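Local coordinates for protein putative fimbrium anchoring subunit Fim4B (Bacteroides ovatus, PDB 5CAG) that probably serves as the anchoring subunit of a fimbrium, a lipoprotein of the FimB/Mfa2 family thought to sit in the bacterial outer membrane, at residues S142-Y147 / F201-K206; V111-S116 / Q185-E190. All coordinates share one frame; numbering follows the deposited sequence.

Contact 1. Residues S142-Y147 / F201-K206; sequences SVVKKY and FFTAFK. With SO4 (sulfate ion), chain D.
Lys-206 grips the start of the 142-147 segment twice: its backbone N donates to Val-143 O at 2.8 Å, and its NZ reaches Ser-142 O at 3.0 Å. The side chain runs extended beyond CG to get there, and NZ also forms a salt bridge with Glu-141. From there two antiparallel hydrogen-bonded pairs continue the pairing, Lys-145 with Ala-204 and Tyr-147 with Phe-202. On the side of Tyr-147, Phe-202 and Ala-204 the packing is aromatic. Tyr-147 CB sits over one face of the Phe-202 ring, 3.7 Å from its centroid, a CH-pi contact. The two rings are only 9° from parallel, yet offset, with centroids 5.0 Å apart, so CB rather than the tyrosine ring covers the phenylalanine face. On the other side, Val-144 turns CG2 to Phe-205 CE1 at 3.6 Å and CG1 to Thr-203 CB. Lys-146 lays its CG alongside Thr-203 CG2, and its NZ hydrogen-bonds to O4 of a sulfate at 3.0 Å; the ion, probably from the crystallisation liquor, is also held by Thr-30. Strand 134-154 thus pairs antiparallel with strand 197-205; strand 118-127 lies beside the former at Ser-142 and Val-143, Lys-146 bonds by backbone to Asn-260, and strand 187-193 flanks the latter.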
ATOM      1  N   SER A 142       9.323   0.921  -2.743  1.00 73.42           N
ATOM      2  CA  SER A 142       8.157   0.056  -2.724  1.00 72.06           C
ATOM      3  C   SER A 142       7.577   0.091  -1.334  1.00 78.48           C
ATOM      4  O   SER A 142       8.234  -0.340  -0.393  1.00 80.25           O
ATOM      5  CB  SER A 142       8.482  -1.360  -3.160  1.00 74.00           C
ATOM      6  OG  SER A 142       7.238  -2.037  -3.273  1.00 89.13           O
ATOM      7  N   VAL A 143       6.383   0.683  -1.186  1.00 74.72           N
ATOM      8  CA  VAL A 143       5.739   0.824   0.122  1.00 73.93           C
ATOM      9  C   VAL A 143       4.689  -0.277   0.377  1.00 75.19           C
ATOM     10  O   VAL A 143       3.934  -0.186   1.335  1.00 74.75           O
ATOM     11  CB  VAL A 143       5.135   2.226   0.271  1.00 78.51           C
ATOM     12  CG1 VAL A 143       6.231   3.278   0.302  1.00 78.98           C
ATOM     13  CG2 VAL A 143       4.141   2.513  -0.844  1.00 78.21           C
ATOM     14  N   VAL A 144       4.661  -1.325  -0.456  1.00 70.96           N
ATOM     15  CA  VAL A 144       3.734  -2.441  -0.272  1.00 69.69           C
ATOM     16  C   VAL A 144       4.528  -3.705   0.031  1.00 73.85           C
ATOM     17  O   VAL A 144       5.343  -4.112  -0.798  1.00 74.25           O
ATOM     18  CB  VAL A 144       2.818  -2.652  -1.490  1.00 71.93           C
ATOM     19  CG1 VAL A 144       1.951  -3.886  -1.289  1.00 71.71           C
ATOM     20  CG2 VAL A 144       1.965  -1.429  -1.767  1.00 71.09           C
ATOM     21  N   LYS A 145       4.292  -4.315   1.214  1.00 69.88           N
ATOM     22  CA  LYS A 145       4.932  -5.563   1.663  1.00 69.02           C
ATOM     23  C   LYS A 145       4.086  -6.767   1.200  1.00 73.79           C
ATOM     24  O   LYS A 145       2.863  -6.718   1.322  1.00 73.72           O
ATOM     25  CB  LYS A 145       5.117  -5.596   3.212  1.00 69.89           C
ATOM     26  CG  LYS A 145       6.207  -4.674   3.827  1.00 63.62           C
ATOM     27  CD  LYS A 145       6.603  -5.080   5.292  1.00 75.24           C
ATOM     28  CE  LYS A 145       7.821  -4.365   5.927  1.00 97.18           C
ATOM     29  NZ  LYS A 145       7.484  -3.291   6.946  1.00102.43           N
ATOM     30  N   LYS A 146       4.722  -7.819   0.636  1.00 70.66           N
ATOM     31  CA  LYS A 146       4.035  -9.062   0.257  1.00 70.22           C
ATOM     32  C   LYS A 146       4.152 -10.075   1.405  1.00 77.55           C
ATOM     33  O   LYS A 146       5.214 -10.190   2.029  1.00 78.23           O
ATOM     34  CB  LYS A 146       4.620  -9.700  -1.007  1.00 71.84           C
ATOM     35  CG  LYS A 146       4.622  -8.881  -2.281  1.00 83.38           C
ATOM     36  CD  LYS A 146       5.547  -9.579  -3.289  1.00 93.12           C
ATOM     37  CE  LYS A 146       5.755  -8.839  -4.589  1.00115.67           C
ATOM     38  NZ  LYS A 146       6.989  -9.293  -5.299  1.00130.96           N
ATOM     39  N   TYR A 147       3.086 -10.843   1.643  1.00 75.15           N
ATOM     40  CA  TYR A 147       3.039 -11.900   2.652  1.00 75.94           C
ATOM     41  C   TYR A 147       2.451 -13.175   2.049  1.00 79.71           C
ATOM     42  O   TYR A 147       1.666 -13.116   1.097  1.00 80.06           O
ATOM     43  CB  TYR A 147       2.194 -11.482   3.847  1.00 77.62           C
ATOM     44  CG  TYR A 147       2.586 -10.194   4.530  1.00 79.92           C
ATOM     45  CD1 TYR A 147       2.106  -8.969   4.077  1.00 80.26           C
ATOM     46  CD2 TYR A 147       3.305 -10.208   5.724  1.00 82.46           C
ATOM     47  CE1 TYR A 147       2.412  -7.781   4.734  1.00 80.13           C
ATOM     48  CE2 TYR A 147       3.609  -9.026   6.399  1.00 83.68           C
ATOM     49  CZ  TYR A 147       3.160  -7.811   5.900  1.00 87.14           C
ATOM     50  OH  TYR A 147       3.464  -6.632   6.551  1.00 84.39           O
ATOM     51  N   PHE A 201      -1.876 -15.834  -0.117  1.00 78.67           N
ATOM     52  CA  PHE A 201      -0.962 -14.735  -0.424  1.00 78.65           C
ATOM     53  C   PHE A 201      -1.704 -13.440  -0.266  1.00 80.27           C
ATOM     54  O   PHE A 201      -2.857 -13.350  -0.710  1.00 81.73           O
ATOM     55  CB  PHE A 201      -0.444 -14.862  -1.866  1.00 81.93           C
ATOM     56  CG  PHE A 201       0.426 -16.068  -2.125  1.00 87.70           C
ATOM     57  CD1 PHE A 201      -0.136 -17.331  -2.304  1.00 93.93           C
ATOM     58  CD2 PHE A 201       1.808 -15.944  -2.215  1.00 92.93           C
ATOM     59  CE1 PHE A 201       0.677 -18.459  -2.504  1.00 97.12           C
ATOM     60  CE2 PHE A 201       2.621 -17.076  -2.430  1.00 97.92           C
ATOM     61  CZ  PHE A 201       2.049 -18.321  -2.580  1.00 96.91           C
ATOM     62  N   PHE A 202      -1.078 -12.436   0.353  1.00 72.15           N
ATOM     63  CA  PHE A 202      -1.711 -11.139   0.528  1.00 69.60           C
ATOM     64  C   PHE A 202      -0.652 -10.052   0.647  1.00 75.14           C
ATOM     65  O   PHE A 202       0.542 -10.351   0.687  1.00 76.45           O
ATOM     66  CB  PHE A 202      -2.675 -11.137   1.726  1.00 70.78           C
ATOM     67  CG  PHE A 202      -2.035 -11.309   3.071  1.00 72.29           C
ATOM     68  CD1 PHE A 202      -1.795 -12.579   3.587  1.00 75.70           C
ATOM     69  CD2 PHE A 202      -1.683 -10.208   3.833  1.00 73.84           C
ATOM     70  CE1 PHE A 202      -1.195 -12.746   4.835  1.00 77.01           C
ATOM     71  CE2 PHE A 202      -1.073 -10.374   5.076  1.00 78.03           C
ATOM     72  CZ  PHE A 202      -0.842 -11.644   5.573  1.00 76.73           C
ATOM     73  N   THR A 203      -1.088  -8.787   0.653  1.00 70.73           N
ATOM     74  CA  THR A 203      -0.200  -7.628   0.749  1.00 69.81           C
ATOM     75  C   THR A 203      -0.782  -6.581   1.669  1.00 75.22           C
ATOM     76  O   THR A 203      -1.995  -6.553   1.875  1.00 76.35           O
ATOM     77  CB  THR A 203       0.010  -6.987  -0.619  1.00 69.69           C
ATOM     78  OG1 THR A 203      -1.251  -6.559  -1.118  1.00 70.04           O
ATOM     79  CG2 THR A 203       0.698  -7.891  -1.607  1.00 68.66           C
ATOM     80  N   ALA A 204       0.069  -5.692   2.177  1.00 70.56           N
ATOM     81  CA  ALA A 204      -0.303  -4.567   3.020  1.00 70.26           C
ATOM     82  C   ALA A 204       0.741  -3.469   2.873  1.00 75.45           C
ATOM     83  O   ALA A 204       1.863  -3.738   2.431  1.00 75.02           O
ATOM     84  CB  ALA A 204      -0.409  -5.015   4.463  1.00 71.67           C
ATOM     85  N   PHE A 205       0.382  -2.226   3.213  1.00 72.35           N
ATOM     86  CA  PHE A 205       1.337  -1.132   3.163  1.00 71.86           C
ATOM     87  C   PHE A 205       2.332  -1.268   4.299  1.00 78.07           C
ATOM     88  O   PHE A 205       2.011  -1.862   5.344  1.00 79.13           O
ATOM     89  CB  PHE A 205       0.628   0.233   3.236  1.00 73.91           C
ATOM     90  CG  PHE A 205      -0.148   0.580   1.986  1.00 74.63           C
ATOM     91  CD1 PHE A 205       0.508   0.816   0.779  1.00 76.48           C
ATOM     92  CD2 PHE A 205      -1.535   0.637   2.002  1.00 76.25           C
ATOM     93  CE1 PHE A 205      -0.219   1.105  -0.390  1.00 76.06           C
ATOM     94  CE2 PHE A 205      -2.254   0.926   0.833  1.00 77.88           C
ATOM     95  CZ  PHE A 205      -1.589   1.167  -0.351  1.00 74.76           C
ATOM     96  N   LYS A 206       3.561  -0.738   4.086  1.00 75.01           N
ATOM     97  CA  LYS A 206       4.619  -0.662   5.109  1.00 75.40           C
ATOM     98  C   LYS A 206       4.096   0.178   6.282  1.00 81.15           C
ATOM     99  O   LYS A 206       3.338   1.135   6.051  1.00 81.14           O
ATOM    100  CB  LYS A 206       5.891  -0.007   4.532  1.00 76.12           C
ATOM    101  CG  LYS A 206       6.844  -0.930   3.816  1.00 71.71           C
ATOM    102  CD  LYS A 206       8.135  -0.193   3.447  1.00 73.71           C
ATOM    103  CE  LYS A 206       9.095  -1.107   2.716  1.00 72.65           C
ATOM    104  NZ  LYS A 206      10.127  -0.362   1.958  1.00 70.93           N
TER
HETATM  105  S   SO4 D 403       8.040  -6.409  -8.148  1.00207.07           S
HETATM  106  O1  SO4 D 403       6.711  -6.635  -8.730  1.00206.72           O
HETATM  107  O2  SO4 D 403       9.049  -6.358  -9.200  1.00206.24           O
HETATM  108  O3  SO4 D 403       8.034  -5.148  -7.396  1.00206.71           O
HETATM  109  O4  SO4 D 403       8.378  -7.510  -7.251  1.00207.80           O

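Contact 2. Residues V111-S116 / Q185-E190; sequences VWSPDS and QPIYFE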
ATOM      1  N   VAL A 111     -11.686  -4.821   2.599  1.00 80.26           N
ATOM      2  CA  VAL A 111     -11.038  -4.038   1.542  1.00 78.64           C
ATOM      3  C   VAL A 111     -10.057  -4.921   0.732  1.00 80.04           C
ATOM      4  O   VAL A 111      -9.553  -5.915   1.245  1.00 78.34           O
ATOM      5  CB  VAL A 111     -10.329  -2.801   2.125  1.00 82.29           C
ATOM      6  CG1 VAL A 111     -11.324  -1.892   2.844  1.00 83.81           C
ATOM      7  CG2 VAL A 111      -9.181  -3.207   3.050  1.00 81.48           C
ATOM      8  N   TRP A 112      -9.787  -4.552  -0.514  1.00 76.95           N
ATOM      9  CA  TRP A 112      -8.897  -5.324  -1.373  1.00 76.68           C
ATOM     10  C   TRP A 112      -7.450  -5.164  -0.970  1.00 82.06           C
ATOM     11  O   TRP A 112      -7.107  -4.134  -0.395  1.00 82.70           O
ATOM     12  CB  TRP A 112      -9.046  -4.882  -2.825  1.00 75.95           C
ATOM     13  CG  TRP A 112     -10.432  -4.960  -3.378  1.00 78.79           C
ATOM     14  CD1 TRP A 112     -11.275  -3.919  -3.619  1.00 83.43           C
ATOM     15  CD2 TRP A 112     -11.101  -6.135  -3.852  1.00 79.20           C
ATOM     16  NE1 TRP A 112     -12.454  -4.377  -4.164  1.00 84.26           N
ATOM     17  CE2 TRP A 112     -12.365  -5.731  -4.338  1.00 84.93           C
ATOM     18  CE3 TRP A 112     -10.757  -7.496  -3.912  1.00 79.84           C
ATOM     19  CZ2 TRP A 112     -13.283  -6.639  -4.874  1.00 85.15           C
ATOM     20  CZ3 TRP A 112     -11.659  -8.390  -4.471  1.00 81.98           C
ATOM     21  CH2 TRP A 112     -12.905  -7.963  -4.938  1.00 84.10           C
ATOM     22  N   SER A 113      -6.595  -6.176  -1.270  1.00 78.65           N
ATOM     23  CA  SER A 113      -5.146  -6.105  -1.000  1.00 77.58           C
ATOM     24  C   SER A 113      -4.524  -5.099  -1.957  1.00 79.82           C
ATOM     25  O   SER A 113      -4.937  -5.033  -3.121  1.00 79.31           O
ATOM     26  CB  SER A 113      -4.452  -7.464  -1.127  1.00 80.42           C
ATOM     27  OG  SER A 113      -5.318  -8.497  -1.573  1.00 90.96           O
ATOM     28  N   PRO A 114      -3.619  -4.233  -1.459  1.00 74.86           N
ATOM     29  CA  PRO A 114      -3.054  -3.195  -2.318  1.00 73.86           C
ATOM     30  C   PRO A 114      -2.078  -3.752  -3.333  1.00 77.51           C
ATOM     31  O   PRO A 114      -1.278  -4.609  -2.986  1.00 76.74           O
ATOM     32  CB  PRO A 114      -2.352  -2.280  -1.322  1.00 75.54           C
ATOM     33  CG  PRO A 114      -2.003  -3.141  -0.197  1.00 79.91           C
ATOM     34  CD  PRO A 114      -3.123  -4.102  -0.076  1.00 76.12           C
ATOM     35  N   ASP A 115      -2.151  -3.275  -4.596  1.00 75.35           N
ATOM     36  CA  ASP A 115      -1.199  -3.704  -5.621  1.00 74.84           C
ATOM     37  C   ASP A 115       0.092  -2.865  -5.463  1.00 80.19           C
ATOM     38  O   ASP A 115       0.222  -2.172  -4.449  1.00 80.31           O
ATOM     39  CB  ASP A 115      -1.779  -3.698  -7.041  1.00 76.73           C
ATOM     40  CG  ASP A 115      -2.428  -2.435  -7.527  1.00 85.75           C
ATOM     41  OD1 ASP A 115      -3.185  -1.814  -6.744  1.00 84.36           O
ATOM     42  OD2 ASP A 115      -2.270  -2.121  -8.726  1.00 96.84           O
ATOM     43  N   SER A 116       1.083  -2.991  -6.366  1.00 76.25           N
ATOM     44  CA  SER A 116       2.356  -2.321  -6.116  1.00 75.29           C
ATOM     45  C   SER A 116       2.288  -0.791  -6.205  1.00 76.38           C
ATOM     46  O   SER A 116       1.759  -0.236  -7.163  1.00 76.31           O
ATOM     47  CB  SER A 116       3.444  -2.876  -7.017  1.00 80.07           C
ATOM     48  OG  SER A 116       3.595  -4.254  -6.706  1.00 92.99           O
ATOM     49  N   GLN A 185     -10.628  -2.026   8.948  1.00 82.47           N
ATOM     50  CA  GLN A 185     -11.295  -2.794   7.908  1.00 80.08           C
ATOM     51  C   GLN A 185     -10.342  -3.903   7.450  1.00 83.28           C
ATOM     52  O   GLN A 185      -9.217  -3.599   7.040  1.00 82.15           O
ATOM     53  CB  GLN A 185     -11.660  -1.906   6.724  1.00 80.53           C
ATOM     54  CG  GLN A 185     -12.707  -0.860   6.998  1.00 83.02           C
ATOM     55  CD  GLN A 185     -13.000  -0.124   5.731  1.00 98.55           C
ATOM     56  OE1 GLN A 185     -14.057  -0.311   5.106  1.00 91.41           O
ATOM     57  NE2 GLN A 185     -12.034   0.683   5.290  1.00 94.45           N
ATOM     58  N   PRO A 186     -10.732  -5.185   7.518  1.00 80.44           N
ATOM     59  CA  PRO A 186      -9.795  -6.258   7.153  1.00 78.81           C
ATOM     60  C   PRO A 186      -9.430  -6.324   5.676  1.00 82.41           C
ATOM     61  O   PRO A 186     -10.255  -6.020   4.806  1.00 82.60           O
ATOM     62  CB  PRO A 186     -10.554  -7.524   7.543  1.00 81.37           C
ATOM     63  CG  PRO A 186     -11.593  -7.069   8.510  1.00 88.22           C
ATOM     64  CD  PRO A 186     -12.003  -5.737   8.012  1.00 83.97           C
ATOM     65  N   ILE A 187      -8.190  -6.755   5.390  1.00 76.67           N
ATOM     66  CA  ILE A 187      -7.763  -6.949   4.009  1.00 73.50           C
ATOM     67  C   ILE A 187      -8.198  -8.346   3.612  1.00 78.29           C
ATOM     68  O   ILE A 187      -7.878  -9.303   4.306  1.00 80.88           O
ATOM     69  CB  ILE A 187      -6.244  -6.743   3.819  1.00 74.31           C
ATOM     70  CG1 ILE A 187      -5.834  -5.299   4.142  1.00 73.75           C
ATOM     71  CG2 ILE A 187      -5.832  -7.129   2.387  1.00 73.56           C
ATOM     72  CD1 ILE A 187      -4.363  -5.120   4.299  1.00 69.45           C
ATOM     73  N   TYR A 188      -8.947  -8.463   2.536  1.00 72.89           N
ATOM     74  CA  TYR A 188      -9.409  -9.747   2.040  1.00 72.14           C
ATOM     75  C   TYR A 188      -8.383 -10.369   1.160  1.00 76.90           C
ATOM     76  O   TYR A 188      -7.744  -9.676   0.366  1.00 77.96           O
ATOM     77  CB  TYR A 188     -10.716  -9.564   1.249  1.00 72.71           C
ATOM     78  CG  TYR A 188     -11.025 -10.618   0.201  1.00 72.87           C
ATOM     79  CD1 TYR A 188     -11.703 -11.786   0.536  1.00 75.26           C
ATOM     80  CD2 TYR A 188     -10.764 -10.387  -1.139  1.00 72.62           C
ATOM     81  CE1 TYR A 188     -12.071 -12.715  -0.436  1.00 74.44           C
ATOM     82  CE2 TYR A 188     -11.132 -11.306  -2.118  1.00 73.32           C
ATOM     83  CZ  TYR A 188     -11.757 -12.483  -1.760  1.00 79.88           C
ATOM     84  OH  TYR A 188     -12.098 -13.378  -2.749  1.00 85.05           O
ATOM     85  N   PHE A 189      -8.317 -11.698   1.205  1.00 72.30           N
ATOM     86  CA  PHE A 189      -7.468 -12.473   0.311  1.00 70.20           C
ATOM     87  C   PHE A 189      -8.092 -13.840   0.082  1.00 74.16           C
ATOM     88  O   PHE A 189      -8.794 -14.360   0.946  1.00 75.02           O
ATOM     89  CB  PHE A 189      -6.020 -12.577   0.818  1.00 70.33           C
ATOM     90  CG  PHE A 189      -5.874 -13.089   2.221  1.00 72.04           C
ATOM     91  CD1 PHE A 189      -5.752 -14.449   2.474  1.00 75.57           C
ATOM     92  CD2 PHE A 189      -5.838 -12.210   3.298  1.00 73.74           C
ATOM     93  CE1 PHE A 189      -5.597 -14.918   3.778  1.00 77.08           C
ATOM     94  CE2 PHE A 189      -5.709 -12.681   4.603  1.00 76.95           C
ATOM     95  CZ  PHE A 189      -5.580 -14.030   4.834  1.00 76.14           C
ATOM     96  N   GLU A 190      -7.888 -14.389  -1.103  1.00 69.79           N
ATOM     97  CA  GLU A 190      -8.361 -15.732  -1.418  1.00 70.05           C
ATOM     98  C   GLU A 190      -7.409 -16.725  -0.800  1.00 74.60           C
ATOM     99  O   GLU A 190      -6.211 -16.419  -0.620  1.00 73.01           O
ATOM    100  CB  GLU A 190      -8.458 -15.966  -2.927  1.00 71.13           C
ATOM    101  CG  GLU A 190      -9.206 -14.881  -3.648  1.00 80.44           C
ATOM    102  CD  GLU A 190      -9.399 -15.086  -5.133  1.00 99.99           C
ATOM    103  OE1 GLU A 190      -8.828 -16.060  -5.683  1.00 70.03           O
ATOM    104  OE2 GLU A 190     -10.129 -14.260  -5.740  1.00 92.33           O
TER
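Val-111 makes a single backbone bridge to Ile-187, joining the loop between strands 93-96 and 118-127 to the start of strand 187-193. The bridge rests on two nearly straight bonds: Val-111 N gives its hydrogen to Pro-186 O at 2.9 Å, and Val-111 O takes one from Tyr-188 N at the same distance, 2.9 Å. Between them Ile-187 CA approaches Val-111 O in a CA-H...O contact.

Side chains close in around this bridge. Val-111 CG1 lies against the end of the Gln-185 side chain, 3.6 Å from NE2, the two side chains crossing at about a right angle. The amide of Gln-185 has its polar partners beyond the pair of segments, Asn-98 for OE1 and Ser-183 for NE2, so it meets the valine through van der Waals contact. Val-111 CG2 lies 3.5 Å from Pro-186 O and more loosely against Ile-187 CG1. With its CG2 set anti to the backbone N, Ile-187 sends that methyl to Ser-113 CA, 3.6 Å away. Trp-112 and Tyr-188 point the same way, side by side, and Trp-112 CZ3 comes 3.8 Å from Tyr-188 CE2; their planes stand at 80°, with the ring centroids 5.8 Å apart. Ser-113 OG adds a weak hydrogen bond to Tyr-188 O at 3.3 Å.

Trp-112 also pairs by backbone with Gly-97, which ties the loop to a second partner. Polar pairing at the backbone is thus combined with largely apolar side-chain packing: the two main-chain bonds fix the register at Val-111, while the valine, isoleucine and aromatic groups fill in around them.

The centres of the two contacts lie about 10 Å apart, and the contacts touch directly. Strands 187-193 and 197-205 follow each other in the chain and are antiparallel neighbours; contact 2 uses strand 187-193 and contact 1 uses strand 197-205. Thr-203 OG1 probably hydrogen-bonds to Pro-114 O at 2.7 Å, Val-144 CG2 packs on Asp-115 O, and the rings of Phe-189 and Phe-202 stack across the strand pair. Along the chain the segments alternate: 111-116, 142-147, 185-190, 201-206. Through the bonds at Val-111 and Pro-114 the 111-116 loop is held to both strands just before the chain enters strand 118-127, which pairs with strand 134-154, tying distant parts of the sequence together near the middle of the elongated molecule.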